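PDB 3D7R: esterase, which probably hydrolyses ester bonds, as a putative bacterial esterase with the alpha/beta hydrolase fold. Local coordinates for residues Lys98-Gly104 with Asn165-Asp171; Thr146-Gln151 with Leu177-Phe181. All blocks are in the same frame, centred on the assembly; numbering follows the deposited sequence.

Contact 1 (Lys98-Gly104 with Asn165-Asp171); sequences KILYIHG and NVVVMGD
Tyr101 and Met169, paired on adjacent parallel strands of the alpha/beta hydrolase sheet, cross on the face they share with Ile99 and Val167. Met169, present as selenomethionine, starts with CB against Ile99 CG2 (3.7 Å). Its CG lies beside the ring, 3.6 Å from Tyr101 CE1, and SE comes to the ring edge, 4.9 Å from the centroid, a Met-aromatic contact. A bend at the last torsion (chi3 -54°) then brings CE back to Ile99, 4.0 Å from CD1. The phenol donates to the carboxylate of Asp171, Tyr101 OH lying 2.7 Å from OD1, with ring and carboxylate planes 32° apart. Gly104 N reaches that same oxygen at 2.9 Å from the opposite face of the carboxylate plane, so two donors grip OD1 and tie the end of strand 166-171 to the loop leaving strand 98-102. That loop opens with His103-Gly104, consistent with the His-Gly oxyanion-hole motif of related hydrolases. OD2 of Asp171 is bonded by His115. The backbone pairing ends in a weak bond, Asp171 N to Ile102 O. Helix 113-126 packs on Ile99 and Tyr101, and helix 143-161 on Leu100 and Ile102 across the sheet; strands 129-133 and 195-199 flank the pair.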
ATOM      1  N   LYS A  98      10.702  11.503   6.476  1.00 10.70           N
ATOM      2  CA  LYS A  98       9.310  11.040   6.480  1.00  9.88           C
ATOM      3  C   LYS A  98       9.095   9.798   5.621  1.00  9.46           C
ATOM      4  O   LYS A  98       9.712   9.659   4.556  1.00  8.58           O
ATOM      5  CB  LYS A  98       8.370  12.130   5.941  1.00 10.12           C
ATOM      6  CG  LYS A  98       8.677  13.577   6.361  1.00 10.93           C
ATOM      7  CD  LYS A  98       8.231  13.859   7.778  1.00 11.16           C
ATOM      8  CE  LYS A  98       8.378  15.350   8.131  1.00  8.94           C
ATOM      9  NZ  LYS A  98       8.404  15.499   9.610  1.00  8.34           N
ATOM     10  N   ILE A  99       8.185   8.928   6.072  1.00  8.98           N
ATOM     11  CA  ILE A  99       7.607   7.886   5.208  1.00  9.59           C
ATOM     12  C   ILE A  99       6.129   8.235   5.000  1.00  9.32           C
ATOM     13  O   ILE A  99       5.351   8.289   5.960  1.00  9.33           O
ATOM     14  CB  ILE A  99       7.707   6.469   5.812  1.00  9.70           C
ATOM     15  CG1 ILE A  99       9.166   6.017   5.893  1.00  9.55           C
ATOM     16  CG2 ILE A  99       6.881   5.457   4.968  1.00  9.96           C
ATOM     17  CD1 ILE A  99       9.414   4.833   6.871  1.00  9.24           C
ATOM     18  N   LEU A 100       5.760   8.521   3.756  1.00  8.96           N
ATOM     19  CA  LEU A 100       4.353   8.675   3.402  1.00  9.08           C
ATOM     20  C   LEU A 100       3.796   7.278   3.216  1.00  9.23           C
ATOM     21  O   LEU A 100       4.123   6.602   2.235  1.00  9.32           O
ATOM     22  CB  LEU A 100       4.199   9.494   2.101  1.00  8.79           C
ATOM     23  CG  LEU A 100       2.772   9.739   1.591  1.00  8.82           C
ATOM     24  CD1 LEU A 100       1.843  10.270   2.714  1.00  8.26           C
ATOM     25  CD2 LEU A 100       2.775  10.695   0.394  1.00  6.98           C
ATOM     26  N   TYR A 101       2.951   6.838   4.144  1.00  8.80           N
ATOM     27  CA  TYR A 101       2.455   5.460   4.099  1.00  8.08           C
ATOM     28  C   TYR A 101       1.042   5.368   3.538  1.00  7.80           C
ATOM     29  O   TYR A 101       0.113   5.934   4.128  1.00  8.29           O
ATOM     30  CB  TYR A 101       2.528   4.769   5.485  1.00  7.60           C
ATOM     31  CG  TYR A 101       2.360   3.266   5.345  1.00  9.34           C
ATOM     32  CD1 TYR A 101       3.472   2.415   5.310  1.00  8.92           C
ATOM     33  CD2 TYR A 101       1.097   2.706   5.186  1.00  8.07           C
ATOM     34  CE1 TYR A 101       3.315   1.046   5.138  1.00  9.66           C
ATOM     35  CE2 TYR A 101       0.934   1.349   5.017  1.00  9.50           C
ATOM     36  CZ  TYR A 101       2.043   0.529   4.985  1.00 10.88           C
ATOM     37  OH  TYR A 101       1.867  -0.813   4.803  1.00 11.18           O
ATOM     38  N   ILE A 102       0.880   4.624   2.437  1.00  7.55           N
ATOM     39  CA  ILE A 102      -0.426   4.451   1.771  1.00  7.48           C
ATOM     40  C   ILE A 102      -0.971   3.047   2.097  1.00  7.79           C
ATOM     41  O   ILE A 102      -0.486   2.043   1.567  1.00  7.28           O
ATOM     42  CB  ILE A 102      -0.323   4.657   0.226  1.00  7.27           C
ATOM     43  CG1 ILE A 102       0.460   5.950  -0.142  1.00  7.58           C
ATOM     44  CG2 ILE A 102      -1.717   4.632  -0.409  1.00  7.82           C
ATOM     45  CD1 ILE A 102      -0.071   7.273   0.499  1.00 10.95           C
ATOM     46  N   HIS A 103      -1.969   2.986   2.978  1.00  8.06           N
ATOM     47  CA  HIS A 103      -2.402   1.727   3.549  1.00  8.20           C
ATOM     48  C   HIS A 103      -3.234   0.881   2.571  1.00  8.34           C
ATOM     49  O   HIS A 103      -3.929   1.421   1.701  1.00  8.95           O
ATOM     50  CB  HIS A 103      -3.172   1.976   4.846  1.00  8.08           C
ATOM     51  CG  HIS A 103      -4.537   2.557   4.632  1.00  7.87           C
ATOM     52  ND1 HIS A 103      -5.636   1.779   4.338  1.00  7.50           N
ATOM     53  CD2 HIS A 103      -4.987   3.832   4.694  1.00  6.92           C
ATOM     54  CE1 HIS A 103      -6.705   2.548   4.232  1.00  5.85           C
ATOM     55  NE2 HIS A 103      -6.339   3.798   4.448  1.00  7.07           N
ATOM     56  N   GLY A 104      -3.144  -0.443   2.697  1.00  7.99           N
ATOM     57  CA  GLY A 104      -3.973  -1.345   1.870  1.00  8.33           C
ATOM     58  C   GLY A 104      -5.445  -1.390   2.288  1.00  8.00           C
ATOM     59  O   GLY A 104      -5.847  -0.799   3.304  1.00  7.78           O
ATOM     60  N   ASN A 165      14.096  13.789   1.474  1.00  9.28           N
ATOM     61  CA  ASN A 165      13.905  13.299   2.844  1.00  9.03           C
ATOM     62  C   ASN A 165      12.526  12.645   3.013  1.00  8.49           C
ATOM     63  O   ASN A 165      12.054  12.403   4.127  1.00  7.64           O
ATOM     64  CB  ASN A 165      14.119  14.451   3.836  1.00  8.90           C
ATOM     65  CG  ASN A 165      15.571  14.853   3.946  1.00 10.14           C
ATOM     66  OD1 ASN A 165      16.433  13.998   4.059  1.00  9.87           O
ATOM     67  ND2 ASN A 165      15.849  16.162   3.913  1.00  9.82           N
ATOM     68  N   VAL A 166      11.886  12.358   1.882  1.00  8.03           N
ATOM     69  CA  VAL A 166      10.594  11.693   1.889  1.00  7.52           C
ATOM     70  C   VAL A 166      10.724  10.359   1.160  1.00  7.91           C
ATOM     71  O   VAL A 166      11.306  10.282   0.063  1.00  7.99           O
ATOM     72  CB  VAL A 166       9.493  12.567   1.228  1.00  7.78           C
ATOM     73  CG1 VAL A 166       8.146  11.833   1.224  1.00  7.04           C
ATOM     74  CG2 VAL A 166       9.360  13.907   1.974  1.00  7.00           C
ATOM     75  N   VAL A 167      10.196   9.316   1.784  1.00  7.39           N
ATOM     76  CA  VAL A 167      10.122   7.996   1.173  1.00  7.57           C
ATOM     77  C   VAL A 167       8.629   7.700   1.047  1.00  7.55           C
ATOM     78  O   VAL A 167       7.845   8.084   1.923  1.00  7.33           O
ATOM     79  CB  VAL A 167      10.854   6.948   2.057  1.00  7.73           C
ATOM     80  CG1 VAL A 167      10.489   5.509   1.684  1.00  7.88           C
ATOM     81  CG2 VAL A 167      12.417   7.165   2.030  1.00  7.51           C
ATOM     82  N   VAL A 168       8.229   7.042  -0.041  1.00  7.67           N
ATOM     83  CA  VAL A 168       6.824   6.638  -0.212  1.00  7.73           C
ATOM     84  C   VAL A 168       6.747   5.118  -0.023  1.00  8.22           C
ATOM     85  O   VAL A 168       7.619   4.397  -0.493  1.00  8.45           O
ATOM     86  CB  VAL A 168       6.225   7.087  -1.584  1.00  7.85           C
ATOM     87  CG1 VAL A 168       4.776   6.579  -1.754  1.00  7.44           C
ATOM     88  CG2 VAL A 168       6.261   8.634  -1.721  1.00  7.67           C
HETATM   89  N   MSE A 169       5.735   4.652   0.709  1.00  7.64           N
HETATM   90  CA  MSE A 169       5.568   3.237   1.005  1.00  8.04           C
HETATM   91  C   MSE A 169       4.076   2.899   0.996  1.00  7.80           C
HETATM   92  O   MSE A 169       3.251   3.736   1.338  1.00  7.82           O
HETATM   93  CB  MSE A 169       6.134   2.957   2.399  1.00  8.11           C
HETATM   94  CG  MSE A 169       6.096   1.504   2.826  1.00 10.85           C
HETATM   95 SE   MSE A 169       7.002   1.255   4.554  0.75 15.61          SE
HETATM   96  CE  MSE A 169       8.728   2.050   4.133  1.00 12.35           C
ATOM     97  N   GLY A 170       3.730   1.681   0.602  1.00  8.03           N
ATOM     98  CA  GLY A 170       2.333   1.238   0.655  1.00  7.94           C
ATOM     99  C   GLY A 170       2.245  -0.269   0.552  1.00  8.29           C
ATOM    100  O   GLY A 170       3.168  -0.904   0.032  1.00  7.89           O
ATOM    101  N   ASP A 171       1.122  -0.826   0.996  1.00  7.62           N
ATOM    102  CA  ASP A 171       0.935  -2.272   0.995  1.00  8.59           C
ATOM    103  C   ASP A 171      -0.362  -2.611   0.283  1.00  8.35           C
ATOM    104  O   ASP A 171      -1.323  -1.847   0.371  1.00  7.80           O
ATOM    105  CB  ASP A 171       0.916  -2.837   2.434  1.00  8.48           C
ATOM    106  CG  ASP A 171      -0.356  -2.445   3.214  1.00  9.69           C
ATOM    107  OD1 ASP A 171      -0.471  -1.276   3.620  1.00  7.88           O
ATOM    108  OD2 ASP A 171      -1.233  -3.321   3.432  1.00 12.56           O
TER

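Contact 2 (Thr146-Gln151 with Leu177-Phe181); sequences TFQAIQ and LALSF
Ile150 and Phe181 join two helices that lie on one side of the alpha/beta hydrolase sheet, helix 143-161 and helix 173-187, whose short segments here cross at -73° with their axes 11.0 Å apart. At that spacing long side chains do the bridging. The central interaction is a CH-pi contact: Ile150 CG2 sits over the middle of the Phe181 ring, 3.7 Å from its centroid. Apolar packing continues beside it. The two methyls of Leu177 divide their partners, CD1 meeting Thr146 CG2 at 3.7 Å and also Ile150 CD1, while CD2 touches Phe147 CZ. Phe147 CE1 also rests against Phe181 CB. Polar atoms border the aromatic groups without bonding to them. The carbonyl O of Leu177 lies in the plane of the Phe147 ring at its edge, and it is already the acceptor for Phe181 N in its own helix. Ser180 OG comes close to Phe147 CZ but bonds to Arg245 O. Gln151, whose amide nitrogen is held by Asp155, folds at chi2 (67°), which brings OE1 to 3.3 Å from Phe181 CE1, with the amide plane turned 51° from the ring.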
ATOM      1  N   THR A 146      -8.947  10.138  -4.627  1.00  9.16           N
ATOM      2  CA  THR A 146      -7.921   9.419  -3.877  1.00  9.10           C
ATOM      3  C   THR A 146      -6.554   9.991  -4.195  1.00  9.10           C
ATOM      4  O   THR A 146      -5.783  10.342  -3.290  1.00  8.47           O
ATOM      5  CB  THR A 146      -7.955   7.926  -4.243  1.00  9.47           C
ATOM      6  OG1 THR A 146      -9.231   7.398  -3.874  1.00  9.16           O
ATOM      7  CG2 THR A 146      -6.835   7.142  -3.510  1.00  8.81           C
ATOM      8  N   PHE A 147      -6.262  10.115  -5.487  1.00  9.24           N
ATOM      9  CA  PHE A 147      -4.947  10.610  -5.908  1.00  9.94           C
ATOM     10  C   PHE A 147      -4.704  12.098  -5.586  1.00  9.84           C
ATOM     11  O   PHE A 147      -3.591  12.472  -5.229  1.00  9.98           O
ATOM     12  CB  PHE A 147      -4.678  10.284  -7.391  1.00  9.48           C
ATOM     13  CG  PHE A 147      -4.202   8.861  -7.616  1.00 11.25           C
ATOM     14  CD1 PHE A 147      -3.005   8.410  -7.040  1.00 10.87           C
ATOM     15  CD2 PHE A 147      -4.964   7.963  -8.360  1.00 10.76           C
ATOM     16  CE1 PHE A 147      -2.566   7.083  -7.232  1.00 12.14           C
ATOM     17  CE2 PHE A 147      -4.535   6.643  -8.559  1.00  9.28           C
ATOM     18  CZ  PHE A 147      -3.328   6.208  -7.999  1.00 11.20           C
ATOM     19  N   GLN A 148      -5.732  12.936  -5.688  1.00  9.66           N
ATOM     20  CA  GLN A 148      -5.566  14.350  -5.346  1.00 10.83           C
ATOM     21  C   GLN A 148      -5.214  14.531  -3.878  1.00  9.47           C
ATOM     22  O   GLN A 148      -4.385  15.380  -3.518  1.00  9.25           O
ATOM     23  CB  GLN A 148      -6.801  15.181  -5.765  1.00 11.38           C
ATOM     24  CG  GLN A 148      -6.958  15.165  -7.314  1.00 17.16           C
ATOM     25  CD  GLN A 148      -8.191  15.894  -7.847  1.00 24.35           C
ATOM     26  OE1 GLN A 148      -9.221  16.018  -7.170  1.00 28.30           O
ATOM     27  NE2 GLN A 148      -8.093  16.356  -9.091  1.00 25.81           N
ATOM     28  N   ALA A 149      -5.838  13.723  -3.027  1.00  9.39           N
ATOM     29  CA  ALA A 149      -5.551  13.757  -1.595  1.00  9.15           C
ATOM     30  C   ALA A 149      -4.115  13.339  -1.283  1.00  9.81           C
ATOM     31  O   ALA A 149      -3.447  13.958  -0.462  1.00 10.29           O
ATOM     32  CB  ALA A 149      -6.529  12.887  -0.846  1.00  9.43           C
ATOM     33  N   ILE A 150      -3.642  12.271  -1.918  1.00 10.35           N
ATOM     34  CA  ILE A 150      -2.268  11.817  -1.699  1.00 10.15           C
ATOM     35  C   ILE A 150      -1.257  12.897  -2.144  1.00 10.01           C
ATOM     36  O   ILE A 150      -0.295  13.177  -1.431  1.00  9.48           O
ATOM     37  CB  ILE A 150      -2.034  10.435  -2.367  1.00 10.85           C
ATOM     38  CG1 ILE A 150      -2.947   9.384  -1.706  1.00 11.27           C
ATOM     39  CG2 ILE A 150      -0.542   9.994  -2.271  1.00 10.93           C
ATOM     40  CD1 ILE A 150      -2.890   8.018  -2.329  1.00 10.48           C
ATOM     41  N   GLN A 151      -1.514  13.520  -3.299  1.00  9.73           N
ATOM     42  CA  GLN A 151      -0.741  14.676  -3.775  1.00 10.18           C
ATOM     43  C   GLN A 151      -0.638  15.780  -2.720  1.00 10.02           C
ATOM     44  O   GLN A 151       0.450  16.309  -2.471  1.00  9.50           O
ATOM     45  CB  GLN A 151      -1.369  15.252  -5.062  1.00 10.08           C
ATOM     46  CG  GLN A 151      -0.507  16.331  -5.754  1.00 12.35           C
ATOM     47  CD  GLN A 151       0.796  15.748  -6.322  1.00 12.59           C
ATOM     48  OE1 GLN A 151       0.771  14.789  -7.100  1.00 14.16           O
ATOM     49  NE2 GLN A 151       1.937  16.335  -5.940  1.00 13.60           N
ATOM     50  N   LEU A 177      -1.286   2.095  -5.283  1.00  8.14           N
ATOM     51  CA  LEU A 177      -1.461   3.554  -5.180  1.00  8.22           C
ATOM     52  C   LEU A 177      -0.105   4.265  -5.069  1.00  8.16           C
ATOM     53  O   LEU A 177       0.135   5.266  -5.730  1.00  8.59           O
ATOM     54  CB  LEU A 177      -2.321   3.945  -3.961  1.00  8.51           C
ATOM     55  CG  LEU A 177      -3.819   3.669  -3.893  1.00 11.00           C
ATOM     56  CD1 LEU A 177      -4.457   4.467  -2.739  1.00 10.78           C
ATOM     57  CD2 LEU A 177      -4.515   4.046  -5.216  1.00 10.00           C
ATOM     58  N   ALA A 178       0.782   3.724  -4.245  1.00  8.09           N
ATOM     59  CA  ALA A 178       2.106   4.310  -4.046  1.00  7.53           C
ATOM     60  C   ALA A 178       2.903   4.340  -5.348  1.00  7.51           C
ATOM     61  O   ALA A 178       3.436   5.390  -5.706  1.00  7.36           O
ATOM     62  CB  ALA A 178       2.867   3.561  -2.950  1.00  7.50           C
ATOM     63  N   LEU A 179       2.983   3.209  -6.062  1.00  7.43           N
ATOM     64  CA  LEU A 179       3.702   3.200  -7.351  1.00  7.41           C
ATOM     65  C   LEU A 179       3.038   4.135  -8.378  1.00  7.68           C
ATOM     66  O   LEU A 179       3.719   4.940  -9.026  1.00  7.80           O
ATOM     67  CB  LEU A 179       3.846   1.771  -7.923  1.00  7.18           C
ATOM     68  CG  LEU A 179       4.444   1.665  -9.340  1.00  6.84           C
ATOM     69  CD1 LEU A 179       5.848   2.259  -9.441  1.00  6.04           C
ATOM     70  CD2 LEU A 179       4.467   0.233  -9.849  1.00  6.69           C
ATOM     71  N   SER A 180       1.723   4.006  -8.550  1.00  7.57           N
ATOM     72  CA  SER A 180       0.987   4.874  -9.470  1.00  8.48           C
ATOM     73  C   SER A 180       1.172   6.373  -9.138  1.00  8.26           C
ATOM     74  O   SER A 180       1.318   7.216 -10.037  1.00  8.94           O
ATOM     75  CB  SER A 180      -0.494   4.485  -9.467  1.00  8.48           C
ATOM     76  OG  SER A 180      -1.255   5.421 -10.193  1.00 13.07           O
ATOM     77  N   PHE A 181       1.178   6.704  -7.853  1.00  7.78           N
ATOM     78  CA  PHE A 181       1.382   8.092  -7.432  1.00  7.92           C
ATOM     79  C   PHE A 181       2.799   8.599  -7.771  1.00  7.79           C
ATOM     80  O   PHE A 181       2.970   9.710  -8.249  1.00  7.64           O
ATOM     81  CB  PHE A 181       1.053   8.279  -5.938  1.00  8.12           C
ATOM     82  CG  PHE A 181       1.447   9.647  -5.402  1.00  8.10           C
ATOM     83  CD1 PHE A 181       0.760  10.786  -5.801  1.00  7.04           C
ATOM     84  CD2 PHE A 181       2.527   9.782  -4.518  1.00  8.44           C
ATOM     85  CE1 PHE A 181       1.145  12.053  -5.344  1.00  8.25           C
ATOM     86  CE2 PHE A 181       2.907  11.052  -4.040  1.00  7.93           C
ATOM     87  CZ  PHE A 181       2.215  12.170  -4.450  1.00  7.20           C
TER

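How the contacts relate
Of the four segments, 98-104 comes first, after two N-terminal helices and strands 75-81 and 84-90; helix 113-126, strand 129-133 and then helix 143-161 follow, the last carrying the first half of contact 2. Strand 166-171 then returns to lie beside strand 98-102, so contact 1 closes a loop of 60 residues. Immediately afterwards helix 173-187 packs against helix 143-161, and contact 2 closes a shorter loop that contains strand 166-171. The segments alternate along the chain, so the two loops cross. Between them they tie two central strands to two helices on one face of the sheet: Ile102 CG2 touches Leu177 CD1 at 3.6 Å, and Val168 CG1 packs on Ala178 CB.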